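Local coordinates for type I modular polyketide synthase (Streptomyces albus subsp. albus, PDB 6IYR), which probably transfers an acyl extender unit, likely methylmalonyl, from coenzyme A as the acyltransferase domain of module 8 in salinomycin polyketide assembly, at residues G141-L146 and G422-D427. Sequence-based numbering, arbitrary orientation.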
loop_
_atom_site.group_PDB
_atom_site.type_symbol
_atom_site.label_atom_id
_atom_site.label_comp_id
_atom_site.label_asym_id
_atom_site.label_seq_id
_atom_site.Cartn_x
_atom_site.Cartn_y
_atom_site.Cartn_z
ATOM N N GLY A 141 -4.486 10.302 -12.654
ATOM C CA GLY A 141 -3.489 9.566 -13.423
ATOM C C GLY A 141 -2.825 8.443 -12.643
ATOM O O GLY A 141 -1.956 7.762 -13.165
ATOM N N MET A 142 -3.273 8.177 -11.421
ATOM C CA MET A 142 -2.667 7.100 -10.630
ATOM C C MET A 142 -2.657 5.758 -11.376
ATOM O O MET A 142 -3.673 5.327 -11.976
ATOM C CB MET A 142 -3.330 6.978 -9.259
ATOM C CG MET A 142 -4.846 6.724 -9.327
ATOM S SD MET A 142 -5.462 6.522 -7.652
ATOM C CE MET A 142 -7.147 6.159 -8.052
ATOM N N ALA A 143 -1.434 5.261 -11.574
ATOM C CA ALA A 143 -1.174 3.927 -12.151
ATOM C C ALA A 143 -1.496 3.805 -13.625
ATOM O O ALA A 143 -1.392 2.724 -14.184
ATOM C CB ALA A 143 -1.915 2.834 -11.378
ATOM N N VAL A 144 -1.915 4.877 -14.264
ATOM C CA VAL A 144 -2.374 4.721 -15.636
ATOM C C VAL A 144 -1.149 4.459 -16.546
ATOM O O VAL A 144 -1.241 3.690 -17.479
ATOM C CB VAL A 144 -3.209 5.936 -16.098
ATOM C CG1 VAL A 144 -2.817 7.163 -15.317
ATOM C CG2 VAL A 144 -3.052 6.198 -17.586
ATOM N N GLU A 145 0.016 4.977 -16.171
ATOM C CA GLU A 145 1.258 4.685 -16.908
ATOM C C GLU A 145 1.561 3.196 -16.869
ATOM O O GLU A 145 2.060 2.633 -17.832
ATOM C CB GLU A 145 2.449 5.460 -16.333
ATOM C CG GLU A 145 2.336 6.989 -16.342
ATOM C CD GLU A 145 3.372 7.688 -15.430
ATOM O OE1 GLU A 145 2.984 8.186 -14.289
ATOM O OE2 GLU A 145 4.570 7.757 -15.879
ATOM N N LEU A 146 1.171 2.524 -15.790
ATOM C CA LEU A 146 1.462 1.107 -15.657
ATOM C C LEU A 146 0.688 0.275 -16.642
ATOM O O LEU A 146 1.056 -0.845 -16.949
ATOM C CB LEU A 146 1.129 0.639 -14.257
ATOM C CG LEU A 146 2.215 0.304 -13.268
ATOM C CD1 LEU A 146 1.536 -0.433 -12.127
ATOM C CD2 LEU A 146 3.386 -0.496 -13.835
ATOM N N GLY A 422 6.402 1.528 0.127
ATOM C CA GLY A 422 5.274 1.684 -0.750
ATOM C C GLY A 422 5.491 1.062 -2.108
ATOM O O GLY A 422 6.417 0.306 -2.338
ATOM N N THR A 423 4.572 1.376 -2.993
ATOM C CA THR A 423 4.607 0.951 -4.369
ATOM C C THR A 423 4.788 2.130 -5.310
ATOM O O THR A 423 5.876 2.325 -5.854
ATOM C CB THR A 423 3.378 0.112 -4.743
ATOM O OG1 THR A 423 3.340 -1.036 -3.909
ATOM C CG2 THR A 423 3.460 -0.394 -6.139
ATOM N N LEU A 424 3.733 2.910 -5.510
ATOM C CA LEU A 424 3.816 4.075 -6.332
ATOM C C LEU A 424 3.798 5.320 -5.498
ATOM O O LEU A 424 3.549 5.284 -4.288
ATOM C CB LEU A 424 2.685 4.073 -7.300
ATOM C CG LEU A 424 2.510 2.810 -8.153
ATOM C CD1 LEU A 424 1.301 3.038 -9.046
ATOM C CD2 LEU A 424 3.700 2.478 -9.054
ATOM N N ARG A 425 3.906 6.447 -6.181
ATOM C CA ARG A 425 3.793 7.743 -5.552
ATOM C C ARG A 425 3.006 8.683 -6.427
ATOM O O ARG A 425 3.039 8.531 -7.620
ATOM C CB ARG A 425 5.178 8.352 -5.470
ATOM C CG ARG A 425 5.685 8.386 -4.083
ATOM C CD ARG A 425 6.815 7.409 -3.983
ATOM N NE ARG A 425 8.036 8.159 -3.840
ATOM C CZ ARG A 425 9.023 7.814 -3.026
ATOM N NH1 ARG A 425 10.089 8.593 -2.923
ATOM N NH2 ARG A 425 8.972 6.669 -2.365
ATOM N N ARG A 426 2.515 9.773 -5.846
ATOM C CA ARG A 426 1.842 10.792 -6.610
ATOM C C ARG A 426 2.737 11.283 -7.754
ATOM O O ARG A 426 3.920 11.526 -7.577
ATOM C CB ARG A 426 1.466 11.952 -5.713
ATOM C CG ARG A 426 0.507 12.931 -6.374
ATOM C CD ARG A 426 -0.403 13.534 -5.313
ATOM N NE ARG A 426 0.404 13.921 -4.174
ATOM C CZ ARG A 426 0.168 13.603 -2.913
ATOM N NH1 ARG A 426 0.997 14.028 -1.974
ATOM N NH2 ARG A 426 -0.943 12.999 -2.563
ATOM N N ASP A 427 2.147 11.389 -8.925
ATOM C CA ASP A 427 2.835 11.804 -10.146
ATOM C C ASP A 427 3.919 10.830 -10.548
ATOM O O ASP A 427 4.536 11.034 -11.585
ATOM C CB ASP A 427 3.382 13.247 -10.040
ATOM C CG ASP A 427 2.268 14.293 -9.817
ATOM O OD1 ASP A 427 1.125 14.106 -10.303
ATOM O OD2 ASP A 427 2.503 15.280 -9.093
#
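Leu424 reaches across to Ala143 with one methyl, and the two loops have little else in common: CD1 of Leu424 stands 4.0 Å from CB of Ala143 and 4.1 Å from its CA. The leucine stem leaves its backbone toward 141-146. With CG anti to the carbonyl carbon (chi1 -53°) and chi2 fully extended at 180°, CD1 is carried forward onto the alanine; CD1 of Leu146 stands off at 4.6 Å from this same CD1 of Leu424, which therefore faces both residues. Ala143 offers its CA as well as its methyl to this branch.

At the solvent-exposed margin, Glu145 also starts toward the other loop. Its carboxylate oxygen OE1 lies 4.2 Å from the backbone O of Asp427, a loose approach of two acceptors with no bond between them; what holds OE1 is the backbone N of Gly429, just beyond. Asp427 turns its own side chain away, so this edge meets through its main chain. No hydrogen bond joins the two segments directly.

Leu424 and Leu146 both also rest on Leu202 of helix 188-208 and Phe434 of helix 431-443, which extend the apolar cluster. The contact thus brings the loop following strand 129-132 against the one following strand 419-421, an outermost strand of the four-stranded parallel sheet.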